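PDB 4FAJ: PrgZ from Enterococcus faecalis, which binds a peptide pheromone as a membrane-anchored extracellular receptor and, like its solute-binding family, probably serves in peptide uptake. Local coordinates for residues P296-Y301 and G420-K425; T314-T319 and V533-L538; T63-T68 and Q275-I280. All blocks are in the same frame, centred on the assembly; numbering follows the deposited sequence.

Contact 1. Residues P296-Y301 and G420-K425. With ZN (zinc ion), chain F; GOL (glycerol), chain I.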
# COMPACT_ATOMS: atom_id res chain seq x y z
N PRO A 296 16.94 -8.38 3.23
CA PRO A 296 16.42 -8.12 1.89
C PRO A 296 17.55 -8.16 0.86
O PRO A 296 18.72 -7.92 1.20
CB PRO A 296 15.86 -6.70 2.01
CG PRO A 296 16.72 -6.07 3.05
CD PRO A 296 16.96 -7.16 4.05
N LEU A 297 17.19 -8.49 -0.38
CA LEU A 297 18.16 -8.64 -1.47
C LEU A 297 17.72 -7.97 -2.79
O LEU A 297 16.54 -7.95 -3.12
CB LEU A 297 18.40 -10.12 -1.75
CG LEU A 297 19.01 -10.97 -0.63
CD1 LEU A 297 18.97 -12.45 -0.99
CD2 LEU A 297 20.44 -10.53 -0.32
N ALA A 298 18.70 -7.43 -3.52
CA ALA A 298 18.50 -6.90 -4.87
C ALA A 298 19.85 -6.77 -5.56
O ALA A 298 20.88 -6.89 -4.92
CB ALA A 298 17.81 -5.56 -4.81
N GLY A 299 19.82 -6.52 -6.87
CA GLY A 299 21.03 -6.30 -7.68
C GLY A 299 22.11 -7.35 -7.51
O GLY A 299 21.82 -8.55 -7.46
N GLU A 300 23.36 -6.91 -7.43
CA GLU A 300 24.49 -7.83 -7.31
C GLU A 300 24.37 -8.74 -6.08
O GLU A 300 24.82 -9.89 -6.12
CB GLU A 300 25.79 -7.04 -7.29
CG GLU A 300 27.07 -7.85 -7.11
CD GLU A 300 27.40 -8.79 -8.27
OE1 GLU A 300 26.78 -8.67 -9.36
OE2 GLU A 300 28.29 -9.65 -8.08
N TYR A 301 23.76 -8.26 -5.00
CA TYR A 301 23.59 -9.07 -3.79
C TYR A 301 22.64 -10.23 -4.06
O TYR A 301 22.89 -11.36 -3.64
CB TYR A 301 23.06 -8.22 -2.63
CG TYR A 301 23.84 -6.96 -2.36
CD1 TYR A 301 25.06 -7.01 -1.67
CD2 TYR A 301 23.38 -5.71 -2.77
CE1 TYR A 301 25.80 -5.84 -1.41
CE2 TYR A 301 24.13 -4.53 -2.53
CZ TYR A 301 25.32 -4.62 -1.84
OH TYR A 301 26.05 -3.47 -1.56
N GLY A 420 16.86 5.07 0.67
CA GLY A 420 17.42 3.70 0.73
C GLY A 420 18.31 3.37 -0.47
O GLY A 420 18.25 4.04 -1.52
N GLU A 421 19.13 2.33 -0.34
CA GLU A 421 20.16 2.06 -1.36
C GLU A 421 19.56 1.91 -2.75
O GLU A 421 19.98 2.59 -3.70
CB GLU A 421 20.97 0.80 -1.02
CG GLU A 421 22.05 0.50 -2.05
CD GLU A 421 22.88 -0.72 -1.70
OE1 GLU A 421 22.51 -1.46 -0.77
OE2 GLU A 421 23.93 -0.91 -2.37
N PHE A 422 18.61 1.00 -2.89
CA PHE A 422 18.10 0.66 -4.22
C PHE A 422 17.05 1.62 -4.76
O PHE A 422 16.87 1.70 -5.96
CB PHE A 422 17.65 -0.80 -4.27
CG PHE A 422 18.81 -1.73 -4.47
CD1 PHE A 422 19.20 -2.11 -5.74
CD2 PHE A 422 19.57 -2.14 -3.38
CE1 PHE A 422 20.31 -2.93 -5.92
CE2 PHE A 422 20.69 -2.97 -3.56
CZ PHE A 422 21.06 -3.35 -4.83
N GLU A 423 16.42 2.40 -3.88
CA GLU A 423 15.53 3.46 -4.35
C GLU A 423 16.36 4.57 -5.01
O GLU A 423 16.04 5.03 -6.11
CB GLU A 423 14.64 3.97 -3.22
CG GLU A 423 13.59 2.94 -2.74
CD GLU A 423 14.17 1.77 -1.94
OE1 GLU A 423 15.16 1.98 -1.21
OE2 GLU A 423 13.64 0.64 -2.04
N LYS A 424 17.45 4.96 -4.36
CA LYS A 424 18.40 5.91 -4.96
C LYS A 424 18.99 5.39 -6.28
O LYS A 424 19.09 6.14 -7.25
CB LYS A 424 19.52 6.24 -3.96
CG LYS A 424 20.54 7.22 -4.48
CD LYS A 424 21.54 7.61 -3.39
CE LYS A 424 22.68 8.42 -3.98
NZ LYS A 424 23.75 7.53 -4.51
N LYS A 425 19.38 4.12 -6.30
CA LYS A 425 19.97 3.53 -7.51
C LYS A 425 18.95 3.45 -8.66
O LYS A 425 19.32 3.64 -9.81
CB LYS A 425 20.51 2.14 -7.21
CG LYS A 425 21.31 1.54 -8.36
CD LYS A 425 21.60 0.08 -8.11
CE LYS A 425 22.61 -0.10 -7.00
NZ LYS A 425 24.00 -0.14 -7.55
ZN ZN F . 25.32 -1.67 -1.12
C1 GOL I . 26.73 -2.59 -5.58
O1 GOL I . 27.44 -1.38 -5.79
C2 GOL I . 25.97 -3.02 -6.82
O2 GOL I . 26.00 -2.01 -7.80
C3 GOL I . 24.53 -3.38 -6.44
O3 GOL I . 23.80 -3.85 -7.55
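The Phe422 ring carries Ala298 on one face and meets the ring of Tyr301 at its edge. Ala298 CB sits over the ring centre, 3.7 Å from the centroid, a CH-pi contact only 7° off the ring normal. Tyr301 CD2 lies 3.9 Å from Phe422 CZ. The two rings meet at their edges: each has an atom of the other close to its own plane. The edge of the Tyr301 ring also faces Glu421 OE2, and here a zinc ion joins the segments. Tyr301 OH and Glu421 OE2 each bind the metal at 2.0 Å. The two side chains approach from opposite directions, with the ring and carboxylate planes 68° apart. Glu421 is fully extended, CG anti to the backbone N (chi1 -180°), which carries its carboxylate to the zinc. A glycerol, probably from crystallisation, bridges Glu300 N and Lys425 NZ. Glu279 adds a third ligand to the zinc, and Glu421 OE1 accepts a bond from Ile280 N. The bound peptide touches Ala298 and Phe422. The contact joins the turn between strand 294-297 and helix 299-305 to the start of helix 421-437. Helices 280-288 and 348-356 pack against Phe422.

Contact 2. Residues T314-T319 and V533-L538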
# COMPACT_ATOMS: atom_id res chain seq x y z
N THR A 314 9.32 -13.61 -4.12
CA THR A 314 7.87 -13.72 -4.13
C THR A 314 7.31 -12.49 -4.83
O THR A 314 7.62 -11.36 -4.43
CB THR A 314 7.30 -13.79 -2.70
OG1 THR A 314 8.02 -14.77 -1.94
CG2 THR A 314 5.78 -14.15 -2.72
N LEU A 315 6.51 -12.69 -5.88
CA LEU A 315 5.99 -11.59 -6.69
C LEU A 315 4.82 -10.94 -5.98
O LEU A 315 3.93 -11.63 -5.49
CB LEU A 315 5.53 -12.10 -8.07
CG LEU A 315 5.10 -11.03 -9.08
CD1 LEU A 315 6.30 -10.17 -9.47
CD2 LEU A 315 4.47 -11.69 -10.32
N MET A 316 4.85 -9.61 -5.89
CA MET A 316 3.83 -8.85 -5.17
C MET A 316 2.88 -8.13 -6.14
O MET A 316 3.25 -7.82 -7.26
CB MET A 316 4.50 -7.80 -4.30
CG MET A 316 5.46 -8.34 -3.27
SD MET A 316 4.60 -9.06 -1.86
CE MET A 316 4.96 -10.79 -2.11
N ALA A 317 1.66 -7.85 -5.67
CA ALA A 317 0.66 -7.06 -6.43
C ALA A 317 0.95 -5.57 -6.22
O ALA A 317 0.15 -4.82 -5.64
CB ALA A 317 -0.77 -7.42 -5.99
N ASN A 318 2.10 -5.14 -6.73
CA ASN A 318 2.70 -3.87 -6.34
C ASN A 318 3.40 -3.28 -7.57
O ASN A 318 4.34 -3.88 -8.08
CB ASN A 318 3.65 -4.17 -5.17
CG ASN A 318 4.45 -2.97 -4.64
OD1 ASN A 318 5.37 -3.18 -3.83
ND2 ASN A 318 4.10 -1.74 -5.02
N THR A 319 2.91 -2.14 -8.06
CA THR A 319 3.51 -1.46 -9.19
C THR A 319 4.26 -0.21 -8.68
O THR A 319 3.69 0.58 -7.92
CB THR A 319 2.43 -1.02 -10.20
OG1 THR A 319 1.75 -2.18 -10.72
CG2 THR A 319 3.06 -0.23 -11.38
N VAL A 533 6.95 -5.29 -8.39
CA VAL A 533 7.91 -5.59 -7.34
C VAL A 533 7.91 -7.07 -6.99
O VAL A 533 6.87 -7.65 -6.67
CB VAL A 533 7.58 -4.80 -6.05
CG1 VAL A 533 8.51 -5.21 -4.90
CG2 VAL A 533 7.67 -3.29 -6.30
N GLY A 534 9.10 -7.66 -7.06
CA GLY A 534 9.39 -8.95 -6.44
C GLY A 534 10.19 -8.72 -5.16
O GLY A 534 11.14 -7.93 -5.16
N THR A 535 9.82 -9.43 -4.09
CA THR A 535 10.47 -9.33 -2.79
C THR A 535 11.41 -10.52 -2.62
O THR A 535 10.95 -11.66 -2.51
CB THR A 535 9.42 -9.33 -1.65
OG1 THR A 535 8.54 -8.21 -1.80
CG2 THR A 535 10.09 -9.27 -0.26
N ALA A 536 12.71 -10.24 -2.63
CA ALA A 536 13.74 -11.28 -2.49
C ALA A 536 14.47 -11.08 -1.19
O ALA A 536 14.74 -9.95 -0.77
CB ALA A 536 14.73 -11.25 -3.64
N LYS A 537 14.82 -12.19 -0.57
CA LYS A 537 15.42 -12.15 0.75
C LYS A 537 16.03 -13.47 1.15
O LYS A 537 15.70 -14.50 0.58
CB LYS A 537 14.36 -11.77 1.79
CG LYS A 537 13.26 -12.80 1.99
CD LYS A 537 12.17 -12.23 2.87
CE LYS A 537 11.13 -13.25 3.24
NZ LYS A 537 10.23 -12.68 4.32
N LEU A 538 16.93 -13.41 2.13
CA LEU A 538 17.36 -14.59 2.86
C LEU A 538 16.49 -14.68 4.09
O LEU A 538 16.14 -13.66 4.68
CB LEU A 538 18.82 -14.45 3.28
CG LEU A 538 19.82 -14.28 2.14
CD1 LEU A 538 21.22 -13.97 2.70
CD2 LEU A 538 19.83 -15.53 1.26
O HOH W 1 10.27 -13.85 -0.75
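Thr314 and Thr535 form an antiparallel hydrogen-bonded pair. Thr535 N gives an almost straight bond to Thr314 O, 2.9 Å at 177°. Thr314 N returns a more bent bond to Thr535 O, 3.0 Å at 146°. Leu315 and Gly534 follow as a non-hydrogen-bonded pair, with CA atoms 4.3 Å apart. Met316 N then bonds to Val533 O at 2.9 Å. The chain turns a corner at Ala317, the centre of an inverse gamma turn, yet Val533 N still finds Asn318 O at 3.0 Å. Val533 thus uses its carbonyl before the corner and its amide after it.

The side chains fill in around these bonds. Met316 CG lies 3.4 Å from Thr535 OG1. The Met316 chain folds there with CG anti to its carbonyl carbon (chi1 -59°) and a further bend at chi2. The amide of Asn318 lies against Val533, with Asn318 OD1 3.4 Å from Val533 CG2. Leu315 CD1 lies near Val533 O.

A water links Thr314 OG1 to Thr535 O, donating to the carbonyl. Further out, Met548 packs on Thr314, Met316 and Thr535, while Lys554 NZ bonds to Thr535 OG1. Gln532 NE2 bonds to Met316 O, and Ser360 OG accepts from Gly534 N. Asn318 ND2 bonds to a polar side chain of the bound peptide, and Val533 packs on one of its aromatic side chains.

The backbone bonds therefore hold Asn318 and Val533 side by side at the peptide. One offers a polar amide and the other an apolar branch, so this edge of the site can meet both kinds of peptide side chain.

Contact 3. Residues T63-T68 and Q275-I280. With ZN (zinc ion), chain F.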
# COMPACT_ATOMS: atom_id res chain seq x y z
N THR A 63 14.62 -11.39 15.14
CA THR A 63 14.87 -10.03 14.69
C THR A 63 14.70 -10.00 13.18
O THR A 63 15.44 -10.68 12.46
CB THR A 63 16.26 -9.54 15.11
OG1 THR A 63 16.36 -9.59 16.54
CG2 THR A 63 16.50 -8.11 14.65
N LEU A 64 13.72 -9.24 12.72
CA LEU A 64 13.36 -9.15 11.30
C LEU A 64 13.64 -7.74 10.79
O LEU A 64 14.12 -6.89 11.53
CB LEU A 64 11.88 -9.51 11.11
CG LEU A 64 11.41 -10.84 11.72
CD1 LEU A 64 9.91 -11.04 11.49
CD2 LEU A 64 12.18 -12.04 11.18
N THR A 65 13.35 -7.50 9.52
CA THR A 65 13.73 -6.24 8.90
C THR A 65 12.53 -5.46 8.38
O THR A 65 11.45 -6.02 8.15
CB THR A 65 14.73 -6.46 7.74
OG1 THR A 65 14.12 -7.20 6.69
CG2 THR A 65 15.96 -7.21 8.24
N ALA A 66 12.76 -4.18 8.16
CA ALA A 66 11.74 -3.25 7.66
C ALA A 66 12.44 -2.28 6.72
O ALA A 66 13.66 -2.08 6.84
CB ALA A 66 11.11 -2.48 8.83
N GLY A 67 11.69 -1.68 5.80
CA GLY A 67 12.27 -0.78 4.79
C GLY A 67 12.31 0.69 5.20
O GLY A 67 13.13 1.45 4.68
N THR A 68 11.43 1.09 6.12
CA THR A 68 11.38 2.48 6.62
C THR A 68 10.98 2.48 8.09
O THR A 68 10.51 1.46 8.59
CB THR A 68 10.32 3.34 5.87
OG1 THR A 68 9.00 2.97 6.32
CG2 THR A 68 10.41 3.20 4.33
N GLN A 275 14.36 -4.14 12.64
CA GLN A 275 15.46 -3.25 12.32
C GLN A 275 15.31 -2.74 10.89
O GLN A 275 15.17 -3.54 9.97
CB GLN A 275 16.79 -4.00 12.46
CG GLN A 275 17.99 -3.28 11.86
CD GLN A 275 18.41 -2.08 12.66
OE1 GLN A 275 18.79 -2.21 13.82
NE2 GLN A 275 18.34 -0.89 12.05
N VAL A 276 15.36 -1.42 10.70
CA VAL A 276 15.30 -0.86 9.36
C VAL A 276 16.63 -1.16 8.65
O VAL A 276 17.70 -0.97 9.22
CB VAL A 276 15.03 0.67 9.36
CG1 VAL A 276 15.06 1.22 7.94
CG2 VAL A 276 13.68 0.97 10.00
N VAL A 277 16.53 -1.64 7.41
CA VAL A 277 17.71 -1.89 6.58
C VAL A 277 17.62 -1.04 5.31
O VAL A 277 16.70 -1.19 4.51
CB VAL A 277 17.85 -3.39 6.23
CG1 VAL A 277 19.03 -3.64 5.25
CG2 VAL A 277 18.04 -4.19 7.50
N LYS A 278 18.57 -0.12 5.16
CA LYS A 278 18.63 0.75 3.99
C LYS A 278 19.78 0.35 3.07
O LYS A 278 19.74 0.63 1.87
CB LYS A 278 18.83 2.20 4.42
CG LYS A 278 17.80 2.76 5.42
CD LYS A 278 16.85 3.78 4.78
CE LYS A 278 16.72 5.06 5.61
NZ LYS A 278 17.61 6.14 5.12
N GLU A 279 20.80 -0.29 3.64
CA GLU A 279 22.00 -0.71 2.90
C GLU A 279 22.10 -2.23 2.93
O GLU A 279 22.29 -2.83 3.99
CB GLU A 279 23.26 -0.08 3.50
CG GLU A 279 24.59 -0.65 2.95
CD GLU A 279 24.66 -0.65 1.44
OE1 GLU A 279 24.35 0.40 0.83
OE2 GLU A 279 25.02 -1.70 0.85
N ILE A 280 21.97 -2.85 1.76
CA ILE A 280 21.84 -4.31 1.64
C ILE A 280 23.09 -5.07 2.12
O ILE A 280 22.97 -6.15 2.72
CB ILE A 280 21.50 -4.72 0.18
CG1 ILE A 280 20.21 -4.03 -0.29
CG2 ILE A 280 21.42 -6.23 0.03
CD1 ILE A 280 19.04 -4.11 0.66
ZN ZN F . 25.32 -1.67 -1.12
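A parallel strand pair in a mixed four-stranded sheet brings strand 61-66 alongside the end of strand 271-276. Strand 61-66 is an outermost strand of that sheet within the chain. Thr65 pairs with Gln275, and Ala66 with Val276. Three backbone bonds alternate between the segments. Gln275 N donates to Leu64 O at 3.0 Å, and Ala66 N to Gln275 O at 3.1 Å. Val277 N donates to Ala66 O at 3.0 Å, the straightest of the three at 163°. Two CA-H...O contacts support them, Thr65 CA to Gln275 O and Val276 CA to Ala66 O.

Side chains pack around these bonds. Thr65 CG2 makes an apolar contact with Val277 CG2 at 3.7 Å. The methyl gets there because it stands anti to the carbonyl carbon, while OG1 takes the place between N and C (chi1 65°). Val276 divides its branches: CG1 lies near Gly67 O and CG2 touches Thr68 O at 3.5 Å. Trp253 packs on Ala66 and Val276, and Pro296 on Thr65 and Val277.

The Gln275 chain bends at chi2 and turns NE2 back onto Val276 O, 2.9 Å away and close to the amide plane. Asp251 also accepts from this NE2. Past the strand, Lys278 NZ forms a salt bridge with Asp419. Glu279 OE2 binds the zinc ion at 2.0 Å and caps Asn281 N at the start of helix 280-288. The positive metal and the helix N-terminus would both be expected to favour its negative charge.

The backbone bonds thus fix the register of the end of strand 271-276 against strand 61-66, just ahead of the chain that carries Glu279 to the zinc.

Contact 3 closes before the other two open along the chain, whereas the segments of contacts 1 and 2 alternate. The centres of the three contacts lie about 12 to 15 Å from one another. Contacts 1 and 2 meet in one sheet, where strands 294-297 and 528-539 are neighbours and Leu297 N probably bonds to Ala536 O. Contacts 1 and 3 share the zinc ion, and Glu421 N probably bonds to Lys278 O. Contacts 2 and 3 do not touch; their nearest atoms are about 7 Å apart. Contact 1 therefore links the other two. All three include residues that reach the bound peptide, so together they join the zinc site, two sheets and part of the peptide-binding site.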